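Local coordinates for protein 2-Keto-3-deoxy-(6-phospho-)gluconate aldolase (Thermoproteus tenax, PDB 2R91) that is an aldolase of the dihydrodipicolinate synthetase family, built as a TIM barrel with added C-terminal helices and assembled from four chains, at residues A[1-6]-A[196-201]; A[141-146]-A[167-172]; A[224-229]-A[278-283]. All blocks are in the same frame, centred on the assembly; numbering follows the deposited sequence.

Interaction 1 of 3, residues A[1-6]-A[196-201]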
loop_
_atom_site.group_PDB
_atom_site.type_symbol
_atom_site.label_atom_id
_atom_site.label_comp_id
_atom_site.label_asym_id
_atom_site.label_seq_id
_atom_site.Cartn_x
_atom_site.Cartn_y
_atom_site.Cartn_z
ATOM N N MET A 1 -15.970 -21.035 -22.572
ATOM C CA MET A 1 -15.518 -19.815 -21.812
ATOM C C MET A 1 -15.521 -18.610 -22.744
ATOM O O MET A 1 -15.179 -18.720 -23.925
ATOM C CB MET A 1 -14.122 -20.038 -21.194
ATOM C CG MET A 1 -14.106 -21.167 -20.140
ATOM S SD MET A 1 -12.435 -21.498 -19.521
ATOM C CE MET A 1 -11.678 -22.221 -20.962
ATOM N N GLU A 2 -15.948 -17.468 -22.205
ATOM C CA GLU A 2 -16.246 -16.279 -22.994
ATOM C C GLU A 2 -15.114 -15.270 -23.070
ATOM O O GLU A 2 -14.380 -15.081 -22.116
ATOM C CB GLU A 2 -17.501 -15.591 -22.430
ATOM C CG GLU A 2 -18.762 -16.453 -22.676
ATOM C CD GLU A 2 -19.931 -16.070 -21.782
ATOM O OE1 GLU A 2 -19.744 -15.280 -20.838
ATOM O OE2 GLU A 2 -21.048 -16.547 -22.036
ATOM N N ILE A 3 -15.007 -14.633 -24.219
ATOM C CA ILE A 3 -14.189 -13.458 -24.383
ATOM C C ILE A 3 -15.153 -12.267 -24.316
ATOM O O ILE A 3 -16.054 -12.124 -25.171
ATOM C CB ILE A 3 -13.446 -13.497 -25.710
ATOM C CG1 ILE A 3 -12.431 -14.662 -25.672
ATOM C CG2 ILE A 3 -12.724 -12.133 -25.954
ATOM C CD1 ILE A 3 -11.736 -15.024 -27.002
ATOM N N VAL A 4 -14.989 -11.450 -23.284
ATOM C CA VAL A 4 -15.858 -10.279 -23.117
ATOM C C VAL A 4 -15.013 -9.045 -23.381
ATOM O O VAL A 4 -13.936 -8.880 -22.802
ATOM C CB VAL A 4 -16.435 -10.211 -21.683
ATOM C CG1 VAL A 4 -17.399 -8.994 -21.516
ATOM C CG2 VAL A 4 -17.102 -11.512 -21.260
ATOM N N ALA A 5 -15.458 -8.179 -24.277
ATOM C CA ALA A 5 -14.704 -6.968 -24.547
ATOM C C ALA A 5 -15.228 -5.777 -23.731
ATOM O O ALA A 5 -16.377 -5.384 -23.902
ATOM C CB ALA A 5 -14.755 -6.648 -26.016
ATOM N N PRO A 6 -14.369 -5.182 -22.865
ATOM C CA PRO A 6 -14.722 -3.917 -22.211
ATOM C C PRO A 6 -14.408 -2.874 -23.273
ATOM O O PRO A 6 -13.274 -2.363 -23.387
ATOM C CB PRO A 6 -13.770 -3.866 -20.988
ATOM C CG PRO A 6 -12.476 -4.587 -21.517
ATOM C CD PRO A 6 -12.982 -5.630 -22.543
ATOM N N SER A 196 -9.086 -5.719 -21.733
ATOM C CA SER A 196 -9.027 -4.556 -22.633
ATOM C C SER A 196 -8.476 -4.877 -24.016
ATOM O O SER A 196 -8.883 -4.268 -25.009
ATOM C CB SER A 196 -8.190 -3.443 -21.984
ATOM O OG SER A 196 -6.799 -3.806 -21.967
ATOM N N SER A 197 -7.555 -5.847 -24.097
ATOM C CA SER A 197 -6.981 -6.231 -25.390
ATOM C C SER A 197 -7.974 -6.903 -26.360
ATOM O O SER A 197 -7.661 -7.077 -27.541
ATOM C CB SER A 197 -5.768 -7.175 -25.203
ATOM O OG SER A 197 -6.153 -8.328 -24.494
ATOM N N ALA A 198 -9.153 -7.297 -25.887
ATOM C CA ALA A 198 -10.185 -7.734 -26.844
ATOM C C ALA A 198 -10.571 -6.612 -27.810
ATOM O O ALA A 198 -11.143 -6.878 -28.861
ATOM C CB ALA A 198 -11.414 -8.307 -26.137
ATOM N N ASN A 199 -10.265 -5.368 -27.460
ATOM C CA ASN A 199 -10.463 -4.279 -28.409
ATOM C C ASN A 199 -9.544 -4.351 -29.617
ATOM O O ASN A 199 -9.974 -4.107 -30.733
ATOM C CB ASN A 199 -10.274 -2.910 -27.752
ATOM C CG ASN A 199 -11.435 -2.548 -26.872
ATOM O OD1 ASN A 199 -12.496 -2.166 -27.373
ATOM N ND2 ASN A 199 -11.267 -2.722 -25.563
ATOM N N TYR A 200 -8.253 -4.608 -29.374
ATOM C CA TYR A 200 -7.261 -4.482 -30.451
ATOM C C TYR A 200 -6.736 -5.802 -30.983
ATOM O O TYR A 200 -6.292 -5.848 -32.120
ATOM C CB TYR A 200 -6.104 -3.553 -30.050
ATOM C CG TYR A 200 -5.464 -3.818 -28.684
ATOM C CD1 TYR A 200 -4.396 -4.705 -28.547
ATOM C CD2 TYR A 200 -5.875 -3.105 -27.550
ATOM C CE1 TYR A 200 -3.786 -4.913 -27.286
ATOM C CE2 TYR A 200 -5.283 -3.299 -26.306
ATOM C CZ TYR A 200 -4.222 -4.198 -26.188
ATOM O OH TYR A 200 -3.636 -4.394 -24.953
ATOM N N LEU A 201 -6.782 -6.861 -30.175
ATOM C CA LEU A 201 -6.313 -8.186 -30.603
ATOM C C LEU A 201 -7.225 -9.317 -30.168
ATOM O O LEU A 201 -6.782 -10.288 -29.533
ATOM C CB LEU A 201 -4.847 -8.453 -30.124
ATOM C CG LEU A 201 -3.811 -7.738 -30.975
ATOM C CD1 LEU A 201 -2.433 -7.662 -30.259
ATOM C CD2 LEU A 201 -3.707 -8.429 -32.353
#

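Interaction 2 of 3, residues A[141-146]-A[167-172]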
loop_
_atom_site.group_PDB
_atom_site.type_symbol
_atom_site.label_atom_id
_atom_site.label_comp_id
_atom_site.label_asym_id
_atom_site.label_seq_id
_atom_site.Cartn_x
_atom_site.Cartn_y
_atom_site.Cartn_z
ATOM N N ARG A 141 -16.337 -12.993 -0.103
ATOM C CA ARG A 141 -17.185 -13.103 1.080
ATOM C C ARG A 141 -18.207 -11.938 1.180
ATOM O O ARG A 141 -19.403 -12.150 1.398
ATOM C CB ARG A 141 -16.268 -13.153 2.292
ATOM C CG ARG A 141 -16.929 -13.296 3.629
ATOM C CD ARG A 141 -15.905 -13.856 4.624
ATOM N NE ARG A 141 -15.935 -13.104 5.863
ATOM C CZ ARG A 141 -14.957 -12.301 6.288
ATOM N NH1 ARG A 141 -13.835 -12.165 5.566
ATOM N NH2 ARG A 141 -15.096 -11.646 7.450
ATOM N N ALA A 142 -17.720 -10.714 1.005
ATOM C CA ALA A 142 -18.574 -9.516 0.953
ATOM C C ALA A 142 -19.602 -9.609 -0.177
ATOM O O ALA A 142 -20.767 -9.268 0.006
ATOM C CB ALA A 142 -17.714 -8.290 0.775
ATOM N N ALA A 143 -19.177 -10.084 -1.342
ATOM C CA ALA A 143 -20.073 -10.258 -2.479
ATOM C C ALA A 143 -21.220 -11.253 -2.179
ATOM O O ALA A 143 -22.402 -11.012 -2.534
ATOM C CB ALA A 143 -19.279 -10.691 -3.706
ATOM N N LYS A 144 -20.874 -12.349 -1.505
ATOM C CA LYS A 144 -21.877 -13.315 -1.058
ATOM C C LYS A 144 -22.829 -12.685 -0.044
ATOM O O LYS A 144 -24.048 -12.888 -0.133
ATOM C CB LYS A 144 -21.216 -14.559 -0.430
ATOM C CG LYS A 144 -22.233 -15.626 0.019
ATOM C CD LYS A 144 -21.573 -16.801 0.744
ATOM C CE LYS A 144 -22.614 -17.907 1.072
ATOM N NZ LYS A 144 -22.018 -18.950 1.974
ATOM N N GLU A 145 -22.256 -11.936 0.902
ATOM C CA GLU A 145 -22.987 -11.196 1.966
ATOM C C GLU A 145 -24.007 -10.193 1.403
ATOM O O GLU A 145 -24.974 -9.840 2.098
ATOM C CB GLU A 145 -22.014 -10.489 2.966
ATOM C CG GLU A 145 -21.351 -11.429 4.054
ATOM C CD GLU A 145 -20.040 -10.907 4.798
ATOM O OE1 GLU A 145 -19.185 -10.139 4.244
ATOM O OE2 GLU A 145 -19.831 -11.331 5.963
ATOM N N LEU A 146 -23.818 -9.741 0.156
ATOM C CA LEU A 146 -24.777 -8.822 -0.479
ATOM C C LEU A 146 -26.071 -9.529 -0.815
ATOM O O LEU A 146 -27.147 -8.921 -0.785
ATOM C CB LEU A 146 -24.211 -8.179 -1.749
ATOM C CG LEU A 146 -23.024 -7.249 -1.579
ATOM C CD1 LEU A 146 -22.494 -6.819 -2.962
ATOM C CD2 LEU A 146 -23.410 -6.024 -0.723
ATOM N N ARG A 167 -15.684 -19.859 -5.569
ATOM C CA ARG A 167 -15.820 -20.657 -4.358
ATOM C C ARG A 167 -17.033 -20.235 -3.536
ATOM O O ARG A 167 -17.818 -21.087 -3.083
ATOM C CB ARG A 167 -14.536 -20.554 -3.537
ATOM C CG ARG A 167 -14.510 -21.357 -2.245
ATOM C CD ARG A 167 -13.216 -21.034 -1.508
ATOM N NE ARG A 167 -13.431 -21.038 -0.069
ATOM C CZ ARG A 167 -12.751 -20.308 0.798
ATOM N NH1 ARG A 167 -11.807 -19.447 0.400
ATOM N NH2 ARG A 167 -13.031 -20.451 2.076
ATOM N N TYR A 168 -17.199 -18.927 -3.332
ATOM C CA TYR A 168 -18.308 -18.415 -2.509
ATOM C C TYR A 168 -19.614 -18.287 -3.255
ATOM O O TYR A 168 -20.686 -18.300 -2.636
ATOM C CB TYR A 168 -17.965 -17.046 -1.894
ATOM C CG TYR A 168 -17.092 -17.102 -0.653
ATOM C CD1 TYR A 168 -15.729 -17.303 -0.750
ATOM C CD2 TYR A 168 -17.639 -16.950 0.611
ATOM C CE1 TYR A 168 -14.927 -17.351 0.366
ATOM C CE2 TYR A 168 -16.846 -16.992 1.743
ATOM C CZ TYR A 168 -15.484 -17.203 1.609
ATOM O OH TYR A 168 -14.679 -17.230 2.726
ATOM N N LEU A 169 -19.539 -18.132 -4.571
ATOM C CA LEU A 169 -20.748 -18.024 -5.399
ATOM C C LEU A 169 -20.683 -19.012 -6.547
ATOM O O LEU A 169 -20.425 -18.625 -7.690
ATOM C CB LEU A 169 -20.927 -16.594 -5.941
ATOM C CG LEU A 169 -20.935 -15.487 -4.889
ATOM C CD1 LEU A 169 -20.912 -14.098 -5.504
ATOM C CD2 LEU A 169 -22.155 -15.651 -4.058
ATOM N N PRO A 170 -20.924 -20.309 -6.252
ATOM C CA PRO A 170 -20.714 -21.349 -7.268
ATOM C C PRO A 170 -21.596 -21.204 -8.505
ATOM O O PRO A 170 -21.277 -21.772 -9.541
ATOM C CB PRO A 170 -21.026 -22.672 -6.514
ATOM C CG PRO A 170 -21.019 -22.345 -5.086
ATOM C CD PRO A 170 -21.377 -20.869 -4.966
ATOM N N GLN A 171 -22.692 -20.459 -8.391
ATOM C CA GLN A 171 -23.597 -20.236 -9.521
ATOM C C GLN A 171 -23.326 -18.955 -10.328
ATOM O O GLN A 171 -23.876 -18.775 -11.425
ATOM C CB GLN A 171 -25.048 -20.242 -9.036
ATOM C CG GLN A 171 -25.510 -21.602 -8.486
ATOM C CD GLN A 171 -25.221 -22.743 -9.459
ATOM O OE1 GLN A 171 -25.598 -22.685 -10.649
ATOM N NE2 GLN A 171 -24.538 -23.790 -8.965
ATOM N N ALA A 172 -22.488 -18.070 -9.807
ATOM C CA ALA A 172 -22.177 -16.822 -10.509
ATOM C C ALA A 172 -21.279 -17.099 -11.702
ATOM O O ALA A 172 -20.451 -18.011 -11.652
ATOM C CB ALA A 172 -21.481 -15.835 -9.552
HETATM O O HOH W 1 -21.038 -20.230 -0.526
#

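Interaction 3 of 3, residues A[224-229]-A[278-283]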
loop_
_atom_site.group_PDB
_atom_site.type_symbol
_atom_site.label_atom_id
_atom_site.label_comp_id
_atom_site.label_asym_id
_atom_site.label_seq_id
_atom_site.Cartn_x
_atom_site.Cartn_y
_atom_site.Cartn_z
ATOM N N GLN A 224 0.344 -15.242 -24.720
ATOM C CA GLN A 224 0.262 -14.363 -23.541
ATOM C C GLN A 224 1.461 -13.431 -23.368
ATOM O O GLN A 224 1.316 -12.222 -23.073
ATOM C CB GLN A 224 0.047 -15.179 -22.271
ATOM C CG GLN A 224 -0.061 -14.295 -20.986
ATOM C CD GLN A 224 -1.341 -13.464 -20.981
ATOM O OE1 GLN A 224 -1.321 -12.237 -21.158
ATOM N NE2 GLN A 224 -2.442 -14.127 -20.792
ATOM N N PHE A 225 2.662 -13.970 -23.538
ATOM C CA PHE A 225 3.851 -13.161 -23.330
ATOM C C PHE A 225 3.970 -12.095 -24.421
ATOM O O PHE A 225 4.389 -10.967 -24.162
ATOM C CB PHE A 225 5.113 -14.046 -23.307
ATOM C CG PHE A 225 5.257 -14.884 -22.054
ATOM C CD1 PHE A 225 4.614 -14.522 -20.864
ATOM C CD2 PHE A 225 6.079 -16.030 -22.060
ATOM C CE1 PHE A 225 4.757 -15.316 -19.686
ATOM C CE2 PHE A 225 6.230 -16.813 -20.908
ATOM C CZ PHE A 225 5.579 -16.451 -19.719
ATOM N N LEU A 226 3.598 -12.454 -25.642
ATOM C CA LEU A 226 3.558 -11.477 -26.730
ATOM C C LEU A 226 2.592 -10.326 -26.415
ATOM O O LEU A 226 2.900 -9.157 -26.630
ATOM C CB LEU A 226 3.121 -12.168 -28.014
ATOM C CG LEU A 226 3.525 -11.451 -29.284
ATOM C CD1 LEU A 226 5.121 -11.485 -29.437
ATOM C CD2 LEU A 226 2.835 -12.095 -30.465
ATOM N N LEU A 227 1.412 -10.674 -25.922
ATOM C CA LEU A 227 0.435 -9.670 -25.460
ATOM C C LEU A 227 0.997 -8.780 -24.347
ATOM O O LEU A 227 0.844 -7.545 -24.388
ATOM C CB LEU A 227 -0.837 -10.372 -24.954
ATOM C CG LEU A 227 -1.913 -9.434 -24.331
ATOM C CD1 LEU A 227 -2.324 -8.326 -25.333
ATOM C CD2 LEU A 227 -3.131 -10.225 -23.840
ATOM N N ASP A 228 1.645 -9.395 -23.348
ATOM C CA ASP A 228 2.282 -8.635 -22.253
ATOM C C ASP A 228 3.259 -7.562 -22.761
ATOM O O ASP A 228 3.285 -6.439 -22.258
ATOM C CB ASP A 228 2.993 -9.592 -21.276
ATOM C CG ASP A 228 2.029 -10.519 -20.573
ATOM O OD1 ASP A 228 0.822 -10.167 -20.487
ATOM O OD2 ASP A 228 2.475 -11.578 -20.076
ATOM N N GLU A 229 4.050 -7.901 -23.780
ATOM C CA GLU A 229 5.020 -6.955 -24.337
ATOM C C GLU A 229 4.308 -5.767 -24.950
ATOM O O GLU A 229 4.765 -4.638 -24.855
ATOM C CB GLU A 229 5.822 -7.616 -25.446
ATOM C CG GLU A 229 6.744 -8.735 -24.967
ATOM C CD GLU A 229 7.497 -9.421 -26.130
ATOM O OE1 GLU A 229 7.574 -8.837 -27.268
ATOM O OE2 GLU A 229 8.007 -10.546 -25.883
ATOM N N ALA A 278 5.795 -2.934 -33.452
ATOM C CA ALA A 278 5.956 -3.454 -34.810
ATOM C C ALA A 278 6.543 -4.878 -34.830
ATOM O O ALA A 278 6.108 -5.725 -35.603
ATOM C CB ALA A 278 6.795 -2.498 -35.648
ATOM N N LYS A 279 7.515 -5.130 -33.973
ATOM C CA LYS A 279 8.125 -6.442 -33.856
ATOM C C LYS A 279 7.108 -7.490 -33.370
ATOM O O LYS A 279 6.881 -8.504 -34.054
ATOM C CB LYS A 279 9.326 -6.355 -32.923
ATOM C CG LYS A 279 9.786 -7.672 -32.344
ATOM C CD LYS A 279 10.555 -8.494 -33.326
ATOM C CE LYS A 279 11.460 -9.456 -32.564
ATOM N NZ LYS A 279 12.013 -10.498 -33.465
ATOM N N ALA A 280 6.479 -7.241 -32.216
ATOM C CA ALA A 280 5.461 -8.164 -31.706
ATOM C C ALA A 280 4.397 -8.419 -32.757
ATOM O O ALA A 280 3.911 -9.535 -32.905
ATOM C CB ALA A 280 4.826 -7.638 -30.413
ATOM N N LYS A 281 4.049 -7.385 -33.505
ATOM C CA LYS A 281 3.046 -7.513 -34.544
ATOM C C LYS A 281 3.451 -8.516 -35.624
ATOM O O LYS A 281 2.639 -9.353 -36.048
ATOM C CB LYS A 281 2.782 -6.165 -35.196
ATOM C CG LYS A 281 1.713 -6.229 -36.233
ATOM C CD LYS A 281 1.217 -4.855 -36.606
ATOM C CE LYS A 281 0.300 -4.931 -37.815
ATOM N NZ LYS A 281 0.104 -3.585 -38.462
ATOM N N SER A 282 4.702 -8.413 -36.085
ATOM C CA SER A 282 5.205 -9.290 -37.142
ATOM C C SER A 282 5.224 -10.751 -36.683
ATOM O O SER A 282 4.997 -11.654 -37.483
ATOM C CB SER A 282 6.590 -8.837 -37.615
ATOM O OG SER A 282 7.586 -9.105 -36.641
ATOM N N GLN A 283 5.461 -10.967 -35.392
ATOM C CA GLN A 283 5.486 -12.311 -34.804
ATOM C C GLN A 283 4.113 -12.982 -34.706
ATOM O O GLN A 283 4.011 -14.111 -34.200
ATOM C CB GLN A 283 6.114 -12.278 -33.406
ATOM C CG GLN A 283 7.622 -12.090 -33.369
ATOM C CD GLN A 283 8.145 -11.886 -31.947
ATOM O OE1 GLN A 283 9.071 -12.580 -31.502
ATOM N NE2 GLN A 283 7.554 -10.932 -31.225
HETATM O O HOH W 2 8.837 -9.458 -29.611
#

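Interaction 1 of 3, residues A[1-6]-A[196-201]
The methyl group of Ala-198 lies over that of Ala-5, CB to CB at 3.7 Å, on the outer side of the first strand of a TIM barrel. Segment 1-6 carries that strand. Segment 196-201 is the loop that leads from the eighth strand, 192-193, to helix 202-213. The contact therefore lies where the barrel closes. Two residues earlier on the strand, CG2 of Ile-3 approaches the same methyl, Ala-198 CB, at 4.0 Å. Leu-205 of helix 202-213 packs on both Ile-3 and Ala-198.

At the other end, Pro-6 brings its ring up to the backbone of Ser-196, with CG 3.6 Å from Ser-196 N. The same proline lies about 3 Å, side chain to nearest atom, from a bound sulfate ion. The hydroxyl of Ser-196 is hydrogen-bonded to Asp-179 and to Tyr-239.

Asn-199 makes the polar link. Its CG stands anti to its own carbonyl carbon (chi1 -74°), which swings the amide back over the loop. ND2 gives a 3.0 Å hydrogen bond to Pro-6 O, nearly straight at 168°, though it approaches from above the carbonyl plane. OD1 accepts from His-24 and from the backbone N of Ile-8, so both ends of the amide are held and its rotation is set. Ser-196 O takes two bonds from one residue: Asn-199 N, and Asn-199 ND2 on a lone pair at 2.9 Å.

Interaction 2 of 3, residues A[141-146]-A[167-172]
Tyr-168 lays one ring face against Arg-141, whose CA is 3.9 Å from Tyr-168 CD2, offset toward the rim. The contact joins two neighbouring helices of the TIM barrel's outer layer, 140-146 and 159-168. Arg-167 turns its guanidinium face to Tyr-168 CE1 from beyond the rim, across the ring plane from Arg-141 CA, and is salt-bridged to Glu-232 of the second subunit. The tyrosine and Arg-141 side chains run side by side in the same direction, and Arg-141 CB comes within 3.9 Å of Tyr-168 CE2. The phenol oxygen is hydrogen-bonded to that same Glu-232, so the ring also borders a subunit interface.

Lys-144 meets the same ring at its edge. Its chain is stretched from a CG anti to the backbone N (chi1 -178°) and crosses the tyrosine at about a right angle, with CD 3.9 Å from Tyr-168 CD2 and in the ring plane. Lys-144 NZ donates to water 1 at 3.0 Å, and the water donates to Tyr-168 O at 2.9 Å.

Leu-169 is the first residue to leave helical geometry. Its two methyls meet successive residues of the other helix: CD2 sits 3.8 Å from Lys-144 CA, and CD1 approaches Ala-143 CB at 4.2 Å. From here the chain folds through a type I beta turn toward strand 173-176, closed by the bond from Ala-172 N to Leu-169 O at 3.0 Å.

Interaction 3 of 3, residues A[224-229]-A[278-283]
Lys-279 O is gripped twice, by Ser-282 OG at 2.7 Å, on a lone pair, and by Gln-283 N at 3.1 Å, and this pair of bonds probably helps to close the short helix that presents Ala-280 and Gln-283 to Leu-226. That helix, 278-282, is the last of the chain. It packs on helix 217-237, which belongs to the helices that follow the TIM barrel in this family.

Leu-226 fills the space between them. Its CG is anti to the backbone N (chi1 -158°), which sends the forked end straight across to Ala-280. One branch, CD1, touches the methyl Ala-280 CB at 4.0 Å. The other, CD2, lies 3.7 Å from Ala-280 O. Leu-284 also packs on this leucine.

Gln-283 crosses the leucine on an extended chain, but it is poorly ordered, and the short approach of its amide to Leu-226 is doubtful. Its CB lies 4.2 Å from Leu-226 CD1.

Glu-229, one turn further along its helix, borders the same patch. Phe-225, Asp-228 and Glu-229 also pack on Arg-167 of the second subunit, so one side of helix 217-237 meets the terminal helix while others meet a neighbouring chain. A water donates to Glu-229 OE1 at 2.7 Å, and that same OE1 stands 4.3 Å from Ala-280 CB.

Interaction 1 lies near the centre of the chain, where the first strand meets the loop after the eighth. Interaction 2 is nested within the span it closes, on outer helices 140-146 and 159-168, with centres about 24 Å apart. Interaction 3 follows later in the chain and joins two helices beyond the barrel. It lies about 16 Å from interaction 1, centre to centre, and touches it: Ser-197 OG is 3.6 Å from Leu-227 CD2. Interactions 2 and 3 are about 36 Å apart, centre to centre, within one chain, yet both reach the second subunit. There Arg-167 of one subunit packs on Glu-229 of the other, so barrel surface and C-terminal helices meet across the interface.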